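Local structure of putative N-acetylmuramoyl-L-alanine amidase,autolysin cwp6 (5J72) at residues S1-N6 against Q76-N81; A20-K25 against D31-N36; E92-E95 against N100-D103. The protein probably hydrolyses the amide bond between N-acetylmuramic acid and L-alanine in peptidoglycan, as a zinc-dependent autolysin that anchors to the cell wall through CWB2 modules. All blocks are in the same frame, centred on the assembly; numbering follows the deposited sequence.

Interaction 1: residues S1-N6 against Q76-N81. With CA (calcium ion), chain C.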
ATOM      1  N   SER A   1      -5.837  24.460  25.280  1.00 53.97           N
ATOM      2  CA  SER A   1      -5.902  25.848  24.840  1.00 48.38           C
ATOM      3  C   SER A   1      -7.331  26.383  24.761  1.00 41.27           C
ATOM      4  O   SER A   1      -8.281  25.635  24.874  1.00 40.18           O
ATOM      5  CB  SER A   1      -5.204  25.983  23.505  1.00 46.79           C
ATOM      6  OG  SER A   1      -3.837  25.683  23.729  1.00 50.36           O
ATOM      7  N   ASP A   2      -7.479  27.655  24.617  1.00 36.20           N
ATOM      8  CA  ASP A   2      -8.798  28.265  24.556  1.00 40.07           C
ATOM      9  C   ASP A   2      -9.575  27.815  23.340  1.00 33.87           C
ATOM     10  O   ASP A   2     -10.799  27.681  23.418  1.00 31.33           O
ATOM     11  CB  ASP A   2      -8.648  29.787  24.513  1.00 44.77           C
ATOM     12  CG  ASP A   2      -8.055  30.278  25.838  1.00 57.79           C
ATOM     13  OD1 ASP A   2      -8.535  29.820  26.912  1.00 63.34           O
ATOM     14  OD2 ASP A   2      -7.109  31.100  25.799  1.00 58.09           O
ATOM     15  N   ILE A   3      -8.856  27.574  22.221  1.00 29.92           N
ATOM     16  CA  ILE A   3      -9.490  27.137  20.990  1.00 25.85           C
ATOM     17  C   ILE A   3      -8.566  26.206  20.263  1.00 27.86           C
ATOM     18  O   ILE A   3      -7.361  26.497  20.174  1.00 28.99           O
ATOM     19  CB  ILE A   3      -9.883  28.357  20.114  1.00 26.98           C
ATOM     20  CG1 ILE A   3     -10.532  27.878  18.822  1.00 28.23           C
ATOM     21  CG2 ILE A   3      -8.633  29.221  19.843  1.00 31.58           C
ATOM     22  CD1 ILE A   3     -11.308  29.004  18.116  1.00 38.97           C
ATOM     23  N   ASN A   4      -9.077  25.097  19.768  1.00 22.93           N
ATOM     24  CA  ASN A   4      -8.211  24.188  19.027  1.00 19.99           C
ATOM     25  C   ASN A   4      -8.956  23.891  17.721  1.00 21.59           C
ATOM     26  O   ASN A   4     -10.148  23.566  17.781  1.00 22.60           O
ATOM     27  CB  ASN A   4      -7.988  22.853  19.790  1.00 23.50           C
ATOM     28  CG  ASN A   4      -7.067  21.938  18.927  1.00 29.83           C
ATOM     29  OD1 ASN A   4      -7.557  21.104  18.109  1.00 31.31           O
ATOM     30  ND2 ASN A   4      -5.741  22.083  18.975  1.00 31.36           N
ATOM     31  N   ILE A   5      -8.310  24.009  16.580  1.00 19.86           N
ATOM     32  CA  ILE A   5      -9.009  23.704  15.321  1.00 21.33           C
ATOM     33  C   ILE A   5      -8.299  22.473  14.679  1.00 23.52           C
ATOM     34  O   ILE A   5      -7.122  22.572  14.328  1.00 24.23           O
ATOM     35  CB  ILE A   5      -8.880  24.930  14.390  1.00 19.75           C
ATOM     36  CG1 ILE A   5      -9.628  26.137  14.983  1.00 19.75           C
ATOM     37  CG2 ILE A   5      -9.451  24.612  13.021  1.00 19.83           C
ATOM     38  CD1 ILE A   5      -9.342  27.458  14.136  1.00 21.93           C
ATOM     39  N   ASN A   6      -9.006  21.420  14.453  1.00 17.72           N
ATOM     40  CA  ASN A   6      -8.379  20.211  13.886  1.00 17.09           C
ATOM     41  C   ASN A   6      -8.947  19.929  12.497  1.00 18.79           C
ATOM     42  O   ASN A   6     -10.115  19.513  12.403  1.00 21.75           O
ATOM     43  CB  ASN A   6      -8.695  19.032  14.790  1.00 21.42           C
ATOM     44  CG  ASN A   6      -7.979  17.755  14.282  1.00 33.82           C
ATOM     45  OD1 ASN A   6      -6.889  17.810  13.665  1.00 32.57           O
ATOM     46  ND2 ASN A   6      -8.476  16.577  14.555  1.00 38.09           N
ATOM     47  N   GLN A  76     -10.798  32.984   7.784  1.00 15.97           N
ATOM     48  CA  GLN A  76     -11.058  34.415   8.110  1.00 15.25           C
ATOM     49  C   GLN A  76     -11.756  34.624   9.438  1.00 16.88           C
ATOM     50  O   GLN A  76     -11.467  35.607  10.116  1.00 18.88           O
ATOM     51  CB  GLN A  76     -11.982  35.005   7.070  1.00 17.62           C
ATOM     52  CG  GLN A  76     -11.474  34.704   5.634  1.00 20.30           C
ATOM     53  CD  GLN A  76     -10.227  35.441   5.370  1.00 25.44           C
ATOM     54  OE1 GLN A  76     -10.203  36.665   5.424  1.00 31.05           O
ATOM     55  NE2 GLN A  76      -9.150  34.762   5.032  1.00 20.36           N
ATOM     56  N   SER A  77     -12.639  33.744   9.811  1.00 17.43           N
ATOM     57  CA  SER A  77     -13.422  34.002  10.993  1.00 18.94           C
ATOM     58  C   SER A  77     -14.237  32.820  11.413  1.00 20.29           C
ATOM     59  O   SER A  77     -14.425  31.856  10.666  1.00 18.54           O
ATOM     60  CB  SER A  77     -14.400  35.172  10.705  1.00 20.47           C
ATOM     61  OG  SER A  77     -15.333  34.804   9.689  1.00 20.64           O
ATOM     62  N   ILE A  78     -14.746  32.891  12.651  1.00 18.34           N
ATOM     63  CA  ILE A  78     -15.668  31.876  13.146  1.00 17.69           C
ATOM     64  C   ILE A  78     -16.870  32.592  13.682  1.00 18.53           C
ATOM     65  O   ILE A  78     -16.712  33.520  14.494  1.00 19.62           O
ATOM     66  CB  ILE A  78     -15.006  31.053  14.302  1.00 19.72           C
ATOM     67  CG1 ILE A  78     -13.837  30.252  13.751  1.00 18.26           C
ATOM     68  CG2 ILE A  78     -16.082  30.130  14.917  1.00 18.95           C
ATOM     69  CD1 ILE A  78     -13.030  29.461  14.860  1.00 22.25           C
ATOM     70  N   LYS A  79     -18.069  32.189  13.252  1.00 18.75           N
ATOM     71  CA  LYS A  79     -19.255  32.819  13.766  1.00 19.42           C
ATOM     72  C   LYS A  79     -19.923  31.810  14.719  1.00 19.79           C
ATOM     73  O   LYS A  79     -20.117  30.658  14.316  1.00 20.86           O
ATOM     74  CB  LYS A  79     -20.270  33.138  12.617  1.00 17.55           C
ATOM     75  CG  LYS A  79     -21.581  33.756  13.179  1.00 18.12           C
ATOM     76  CD  LYS A  79     -22.477  34.365  12.047  1.00 21.02           C
ATOM     77  CE  LYS A  79     -23.868  34.645  12.530  1.00 23.01           C
ATOM     78  NZ  LYS A  79     -24.629  35.434  11.510  1.00 21.16           N
ATOM     79  N   ILE A  80     -20.246  32.237  15.929  1.00 20.05           N
ATOM     80  CA  ILE A  80     -20.910  31.362  16.902  1.00 20.03           C
ATOM     81  C   ILE A  80     -22.400  31.552  16.777  1.00 23.45           C
ATOM     82  O   ILE A  80     -22.903  32.652  17.016  1.00 24.74           O
ATOM     83  CB  ILE A  80     -20.368  31.734  18.280  1.00 23.56           C
ATOM     84  CG1 ILE A  80     -18.819  31.532  18.273  1.00 23.74           C
ATOM     85  CG2 ILE A  80     -21.071  30.892  19.371  1.00 23.75           C
ATOM     86  CD1 ILE A  80     -18.096  32.218  19.472  1.00 26.12           C
ATOM     87  N   ASN A  81     -23.095  30.505  16.385  1.00 21.23           N
ATOM     88  CA  ASN A  81     -24.531  30.639  16.120  1.00 24.14           C
ATOM     89  C   ASN A  81     -25.414  30.437  17.404  1.00 26.71           C
ATOM     90  O   ASN A  81     -26.191  29.482  17.418  1.00 30.68           O
ATOM     91  CB  ASN A  81     -24.917  29.629  15.026  1.00 25.58           C
ATOM     92  CG  ASN A  81     -24.117  29.828  13.733  1.00 27.06           C
ATOM     93  OD1 ASN A  81     -23.965  30.992  13.277  1.00 26.83           O
ATOM     94  ND2 ASN A  81     -23.555  28.773  13.099  1.00 24.34           N
TER
HETATM   95 CA    CA C 701      -4.529  18.210  14.792  0.70 45.58          CA
HETATM   96  O   HOH W   1      -5.492  20.191  15.748  1.00 26.22           O
HETATM   97  O   HOH W   2      -3.794  19.168  12.804  1.00 34.71           O
HETATM   98  O   HOH W   3      -2.907  19.004  15.862  1.00 48.80           O
HETATM   99  O   HOH W   4      -3.712  16.304  13.795  1.00 38.63           O
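I3 and I78 meet end on, methyl to methyl, and illustrate how strands that face each other inside the beta-rich N-terminal domain bury their branched side chains. Strand 3-7 pairs through its backbone with strand 16-24, and strand 72-82 is hydrogen-bonded to strand 30-39, so the two strands met here are not partners in pairing but look at each other across the interior of the domain. I3, the first residue of its strand, holds CG1 anti to the backbone N (chi1 179°) and runs on nearly extended, which carries its CD1 to 3.7 Å from CD1 of I78. Between the two inward isoleucines, the N4 backbone pairs with K23 of the neighbouring strand. I5 repeats the inward direction of I3, and its CD1 comes to 4.3 Å from the same I78 CD1; one methyl therefore serves two isoleucines, while the I5 and I78 CA atoms stay 10.8 Å apart, a gap spanned by the side chains. With N6 the chemistry changes: the strand reaches a calcium ion, and D154 also belongs to this calcium site in the protein. The calcium ion is bound by N6 OD1 at 2.6 Å and by four waters, one of which, 2.4 Å from the metal, also lies 3.2 Å from I5 O and probably donates a hydrogen bond to it.

Interaction 2: residues A20-K25 against D31-N36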
ATOM      1  N   ALA A  20     -13.672  18.389  10.076  1.00 20.80           N
ATOM      2  CA  ALA A  20     -13.148  19.483  10.911  1.00 20.40           C
ATOM      3  C   ALA A  20     -13.744  19.388  12.297  1.00 22.19           C
ATOM      4  O   ALA A  20     -14.940  19.096  12.463  1.00 22.17           O
ATOM      5  CB  ALA A  20     -13.529  20.845  10.329  1.00 18.65           C
ATOM      6  N   SER A  21     -12.931  19.663  13.275  1.00 22.52           N
ATOM      7  CA  SER A  21     -13.364  19.637  14.649  1.00 26.08           C
ATOM      8  C   SER A  21     -12.782  20.878  15.356  1.00 25.60           C
ATOM      9  O   SER A  21     -11.555  21.091  15.298  1.00 27.82           O
ATOM     10  CB  SER A  21     -12.847  18.336  15.280  1.00 29.49           C
ATOM     11  OG  SER A  21     -12.984  18.357  16.687  1.00 37.93           O
ATOM     12  N   VAL A  22     -13.637  21.697  15.982  1.00 21.91           N
ATOM     13  CA  VAL A  22     -13.222  22.850  16.751  1.00 21.90           C
ATOM     14  C   VAL A  22     -13.658  22.691  18.230  1.00 23.33           C
ATOM     15  O   VAL A  22     -14.830  22.426  18.513  1.00 21.15           O
ATOM     16  CB  VAL A  22     -13.796  24.141  16.169  1.00 21.46           C
ATOM     17  CG1 VAL A  22     -13.380  25.326  17.021  1.00 22.05           C
ATOM     18  CG2 VAL A  22     -13.269  24.327  14.737  1.00 22.30           C
ATOM     19  N   LYS A  23     -12.716  22.872  19.155  1.00 22.34           N
ATOM     20  CA  LYS A  23     -13.031  22.712  20.571  1.00 21.55           C
ATOM     21  C   LYS A  23     -12.748  24.002  21.275  1.00 23.38           C
ATOM     22  O   LYS A  23     -11.646  24.548  21.075  1.00 24.53           O
ATOM     23  CB  LYS A  23     -12.131  21.586  21.144  1.00 25.34           C
ATOM     24  CG  LYS A  23     -12.539  21.182  22.585  1.00 39.38           C
ATOM     25  CD  LYS A  23     -11.879  19.817  22.949  1.00 46.29           C
ATOM     26  CE  LYS A  23     -12.887  18.799  23.416  1.00 53.42           C
ATOM     27  NZ  LYS A  23     -13.678  19.319  24.558  1.00 57.92           N
ATOM     28  N   PHE A  24     -13.695  24.527  22.048  1.00 22.59           N
ATOM     29  CA  PHE A  24     -13.479  25.768  22.801  1.00 23.51           C
ATOM     30  C   PHE A  24     -13.400  25.442  24.304  1.00 26.10           C
ATOM     31  O   PHE A  24     -14.186  24.613  24.756  1.00 26.63           O
ATOM     32  CB  PHE A  24     -14.661  26.768  22.700  1.00 23.65           C
ATOM     33  CG  PHE A  24     -14.721  27.481  21.375  1.00 26.87           C
ATOM     34  CD1 PHE A  24     -15.203  26.834  20.244  1.00 29.35           C
ATOM     35  CD2 PHE A  24     -14.330  28.806  21.264  1.00 28.99           C
ATOM     36  CE1 PHE A  24     -15.300  27.511  19.029  1.00 29.85           C
ATOM     37  CE2 PHE A  24     -14.430  29.499  20.026  1.00 30.42           C
ATOM     38  CZ  PHE A  24     -14.917  28.838  18.927  1.00 26.78           C
ATOM     39  N   LYS A  25     -12.519  26.095  25.029  1.00 28.96           N
ATOM     40  CA  LYS A  25     -12.456  25.899  26.481  1.00 37.19           C
ATOM     41  C   LYS A  25     -13.793  26.435  27.068  1.00 35.17           C
ATOM     42  O   LYS A  25     -14.413  25.818  27.935  1.00 34.82           O
ATOM     43  CB  LYS A  25     -11.279  26.693  27.068  1.00 38.52           C
ATOM     44  CG  LYS A  25     -11.338  26.667  28.624  1.00 47.45           C
ATOM     45  CD  LYS A  25     -10.368  25.671  29.184  1.00 53.76           C
ATOM     46  CE  LYS A  25     -10.445  25.688  30.693  1.00 60.43           C
ATOM     47  N   ASP A  31     -25.523  25.742  19.393  1.00 24.70           N
ATOM     48  CA  ASP A  31     -25.555  24.445  18.769  1.00 26.52           C
ATOM     49  C   ASP A  31     -24.597  24.273  17.583  1.00 25.82           C
ATOM     50  O   ASP A  31     -24.340  23.146  17.169  1.00 23.50           O
ATOM     51  CB  ASP A  31     -26.955  24.155  18.237  1.00 31.31           C
ATOM     52  CG  ASP A  31     -27.984  23.999  19.340  1.00 44.88           C
ATOM     53  OD1 ASP A  31     -27.589  23.638  20.479  1.00 48.84           O
ATOM     54  OD2 ASP A  31     -29.170  24.240  19.065  1.00 49.61           O
ATOM     55  N   SER A  32     -24.075  25.378  17.018  1.00 23.87           N
ATOM     56  CA  SER A  32     -23.169  25.235  15.869  1.00 21.11           C
ATOM     57  C   SER A  32     -22.331  26.471  15.727  1.00 20.58           C
ATOM     58  O   SER A  32     -22.648  27.504  16.346  1.00 19.11           O
ATOM     59  CB  SER A  32     -23.961  25.047  14.570  1.00 21.59           C
ATOM     60  OG  SER A  32     -24.632  26.257  14.234  1.00 21.18           O
ATOM     61  N   ILE A  33     -21.263  26.368  14.939  1.00 20.04           N
ATOM     62  CA  ILE A  33     -20.396  27.505  14.569  1.00 18.77           C
ATOM     63  C   ILE A  33     -20.175  27.400  13.074  1.00 17.80           C
ATOM     64  O   ILE A  33     -20.323  26.325  12.503  1.00 19.93           O
ATOM     65  CB  ILE A  33     -19.035  27.516  15.264  1.00 18.19           C
ATOM     66  CG1 ILE A  33     -18.239  26.237  14.865  1.00 19.13           C
ATOM     67  CG2 ILE A  33     -19.256  27.597  16.826  1.00 21.76           C
ATOM     68  CD1 ILE A  33     -16.859  26.259  15.563  1.00 19.00           C
ATOM     69  N   THR A  34     -19.806  28.513  12.434  1.00 20.08           N
ATOM     70  CA  THR A  34     -19.549  28.543  11.017  1.00 18.39           C
ATOM     71  C   THR A  34     -18.156  29.086  10.785  1.00 17.89           C
ATOM     72  O   THR A  34     -17.820  30.154  11.270  1.00 19.61           O
ATOM     73  CB  THR A  34     -20.563  29.424  10.311  1.00 19.97           C
ATOM     74  OG1 THR A  34     -21.839  28.871  10.551  1.00 21.25           O
ATOM     75  CG2 THR A  34     -20.356  29.436   8.774  1.00 19.59           C
ATOM     76  N   LEU A  35     -17.347  28.332  10.049  1.00 13.07           N
ATOM     77  CA  LEU A  35     -15.973  28.760   9.729  1.00 15.02           C
ATOM     78  C   LEU A  35     -16.070  29.402   8.364  1.00 18.43           C
ATOM     79  O   LEU A  35     -16.740  28.811   7.465  1.00 19.48           O
ATOM     80  CB  LEU A  35     -15.098  27.529   9.641  1.00 17.50           C
ATOM     81  CG  LEU A  35     -14.452  27.137  11.023  1.00 25.57           C
ATOM     82  CD1 LEU A  35     -15.544  26.823  12.078  1.00 27.63           C
ATOM     83  CD2 LEU A  35     -13.519  25.921  10.744  1.00 24.97           C
ATOM     84  N   ASN A  36     -15.433  30.569   8.187  1.00 16.97           N
ATOM     85  CA  ASN A  36     -15.439  31.208   6.873  1.00 15.73           C
ATOM     86  C   ASN A  36     -14.001  31.240   6.402  1.00 15.16           C
ATOM     87  O   ASN A  36     -13.104  31.635   7.134  1.00 17.30           O
ATOM     88  CB  ASN A  36     -16.028  32.633   6.966  1.00 19.04           C
ATOM     89  CG  ASN A  36     -15.972  33.312   5.634  1.00 30.91           C
ATOM     90  OD1 ASN A  36     -14.910  33.907   5.300  1.00 29.84           O
ATOM     91  ND2 ASN A  36     -17.009  33.179   4.750  1.00 29.30           N
TER
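I33 and V22 stand at the centre of this contact, the end of the isoleucine lying obliquely against the branch of the valine. They show how strands close in sequence can become facing strands rather than paired ones: strands 56-63 and 42-51 come between 16-24 and 30-39 in the order of pairing, and the strands of the N-terminal domain curve so that 16-24 and 30-39 face each other. The axes of 20-24 and 32-36 approach to 9.7 Å, with 119° between their directions, consistent with so few residues meeting. I33 keeps CG1 between its backbone N and carbonyl carbon (chi1 62°), the crowded position, and extends from there until its CD1 sits 3.8 Å from V22 CB and 3.9 Å from V22 CG1. The same methyl touches the phenyl ring of F24 at its edge, near the ring plane, 4.0 Å from CE1. L35, two residues on, adds a looser contact, its CD1 4.3 Å from CG2 of V22. L48 touches both V22 and L35, and I5 and I78 pack against V22 and I33 respectively. Alternation sends S21 and K23 away from the contact, where K23 NZ forms a salt bridge with D55. Made wholly of hydrocarbon, the contact has no directional bond to fix it, so its geometry probably rests on shape fit, chiefly of the I33 methyl.

Interaction 3: residues E92-E95 against N100-D103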
ATOM      1  N   GLU A  92      -8.333  39.183  13.624  1.00 22.53           N
ATOM      2  CA  GLU A  92      -7.648  39.769  14.784  1.00 22.52           C
ATOM      3  C   GLU A  92      -8.079  39.125  16.076  1.00 21.13           C
ATOM      4  O   GLU A  92      -7.240  38.906  16.954  1.00 23.68           O
ATOM      5  CB  GLU A  92      -7.917  41.306  14.796  1.00 22.17           C
ATOM      6  CG  GLU A  92      -7.314  41.987  16.002  1.00 29.32           C
ATOM      7  CD  GLU A  92      -7.419  43.548  15.901  1.00 38.03           C
ATOM      8  OE1 GLU A  92      -6.935  44.211  16.819  1.00 42.09           O
ATOM      9  OE2 GLU A  92      -7.984  44.087  14.911  1.00 39.78           O
ATOM     10  N   ASP A  93      -9.354  38.805  16.244  1.00 20.19           N
ATOM     11  CA  ASP A  93      -9.787  38.166  17.508  1.00 18.80           C
ATOM     12  C   ASP A  93      -9.146  36.797  17.601  1.00 22.13           C
ATOM     13  O   ASP A  93      -8.687  36.391  18.673  1.00 23.10           O
ATOM     14  CB  ASP A  93     -11.325  37.937  17.517  1.00 19.76           C
ATOM     15  CG  ASP A  93     -12.100  39.253  17.437  1.00 24.87           C
ATOM     16  OD1 ASP A  93     -13.267  39.244  16.925  1.00 23.17           O
ATOM     17  OD2 ASP A  93     -11.552  40.278  17.867  1.00 27.35           O
ATOM     18  N   LEU A  94      -9.149  36.042  16.490  1.00 18.13           N
ATOM     19  CA  LEU A  94      -8.586  34.693  16.551  1.00 19.79           C
ATOM     20  C   LEU A  94      -7.068  34.744  16.887  1.00 20.86           C
ATOM     21  O   LEU A  94      -6.594  33.893  17.661  1.00 22.79           O
ATOM     22  CB  LEU A  94      -8.820  33.957  15.251  1.00 17.69           C
ATOM     23  CG  LEU A  94     -10.272  33.665  14.957  1.00 19.22           C
ATOM     24  CD1 LEU A  94     -10.406  33.178  13.534  1.00 20.60           C
ATOM     25  CD2 LEU A  94     -10.739  32.619  15.887  1.00 19.57           C
ATOM     26  N   GLU A  95      -6.343  35.703  16.330  1.00 21.11           N
ATOM     27  CA  GLU A  95      -4.921  35.863  16.616  1.00 23.14           C
ATOM     28  C   GLU A  95      -4.733  36.300  18.071  1.00 28.00           C
ATOM     29  O   GLU A  95      -3.751  35.900  18.692  1.00 28.20           O
ATOM     30  CB  GLU A  95      -4.300  36.891  15.688  1.00 25.88           C
ATOM     31  CG  GLU A  95      -4.165  36.321  14.289  1.00 34.60           C
ATOM     32  CD  GLU A  95      -3.757  37.373  13.261  1.00 43.30           C
ATOM     33  OE1 GLU A  95      -3.238  36.986  12.212  1.00 44.29           O
ATOM     34  OE2 GLU A  95      -3.978  38.590  13.499  1.00 43.26           O
ATOM     35  N   ASN A 100      -2.352  30.899  15.106  1.00 22.19           N
ATOM     36  CA  ASN A 100      -1.560  31.422  14.021  1.00 24.05           C
ATOM     37  C   ASN A 100      -2.344  30.951  12.776  1.00 24.64           C
ATOM     38  O   ASN A 100      -2.276  29.770  12.427  1.00 22.26           O
ATOM     39  CB  ASN A 100      -0.177  30.848  13.984  1.00 31.30           C
ATOM     40  CG  ASN A 100       0.611  31.506  12.896  1.00 46.05           C
ATOM     41  OD1 ASN A 100       1.033  30.847  11.946  1.00 56.19           O
ATOM     42  ND2 ASN A 100       0.823  32.813  12.911  1.00 54.14           N
ATOM     43  N   LEU A 101      -3.087  31.847  12.126  1.00 23.85           N
ATOM     44  CA  LEU A 101      -4.002  31.400  11.063  1.00 22.68           C
ATOM     45  C   LEU A 101      -3.381  30.695   9.885  1.00 17.37           C
ATOM     46  O   LEU A 101      -4.051  29.853   9.277  1.00 18.86           O
ATOM     47  CB  LEU A 101      -4.838  32.609  10.600  1.00 23.63           C
ATOM     48  CG  LEU A 101      -5.640  33.188  11.787  1.00 26.05           C
ATOM     49  CD1 LEU A 101      -6.390  34.376  11.301  1.00 30.39           C
ATOM     50  CD2 LEU A 101      -6.573  32.132  12.336  1.00 32.15           C
ATOM     51  N   LYS A 102      -2.119  30.970   9.548  1.00 19.52           N
ATOM     52  CA  LYS A 102      -1.540  30.261   8.461  1.00 21.61           C
ATOM     53  C   LYS A 102      -1.418  28.761   8.757  1.00 20.96           C
ATOM     54  O   LYS A 102      -1.287  27.963   7.809  1.00 18.54           O
ATOM     55  CB  LYS A 102      -0.142  30.792   8.116  1.00 24.95           C
ATOM     56  CG  LYS A 102      -0.207  32.100   7.261  1.00 40.13           C
ATOM     57  CD  LYS A 102      -0.015  31.858   5.707  1.00 53.42           C
ATOM     58  CE  LYS A 102      -1.037  32.638   4.853  1.00 55.67           C
ATOM     59  NZ  LYS A 102      -1.280  32.055   3.454  1.00 50.11           N
ATOM     60  N   ASP A 103      -1.438  28.381  10.030  1.00 17.24           N
ATOM     61  CA  ASP A 103      -1.360  26.941  10.310  1.00 19.31           C
ATOM     62  C   ASP A 103      -2.584  26.186   9.734  1.00 20.33           C
ATOM     63  O   ASP A 103      -2.539  24.936   9.643  1.00 20.41           O
ATOM     64  CB  ASP A 103      -1.439  26.690  11.823  1.00 19.67           C
ATOM     65  CG  ASP A 103      -0.252  27.206  12.589  1.00 24.60           C
ATOM     66  OD1 ASP A 103      -0.335  27.256  13.815  1.00 27.21           O
ATOM     67  OD2 ASP A 103       0.765  27.568  11.955  1.00 22.30           O
TER
HETATM   68  O   HOH W   5      -2.085  34.577  12.309  1.00 35.25           O
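L94 and L101 supply the apolar part of the contact, their side chains crossing at about a right angle. The CD2 methyl of L101 fits against the base and one branch of L94, 4.1 Å from both its CB and its CD1. Beneath them lies strand 72-82, with L94 resting on I78 and L101 on L75. E95 closes the outer edge: its chain, extended beyond CG, passes across L101 and leaves OE1 4.2 Å from L101 CD1. Here is a small worked case of a helix and the turn that follows it folding back together, helix 91-96 and the 3-10 segment 101-103 side by side on strand 72-82, before the chain enters strand 106-113. The polar links are of two kinds. Within the turn, D103 N donates to N100 O at 2.9 Å, closing a 3-10 turn between two residues that belong to a second calcium site known for this protein, though no calcium is bound there in this model. Across the contact, a water bridges carboxylate and backbone: it donates to E95 OE1 at 2.7 Å and accepts from L101 N at 2.9 Å, tying the first amide of the 3-10 segment to the helix.

How the interactions relate
Interactions 1 and 2 are two parts of one buried interior, their centres 5 Å apart and their four strands neighbours in pairs, with N6 N probably hydrogen-bonded to S21 O and Q76 N to N36 O. Both are apolar across the contact, and interaction 1 alone reaches a bound metal in this model. The centres of interactions 3 and 1 are about 10 Å apart, and L94 joins the two. Interaction 3 does not touch interaction 2. Lying nearer the surface, with an exposed glutamate at its rim, it joins leucine packing to a water bridge, which neither strand contact uses across its segments.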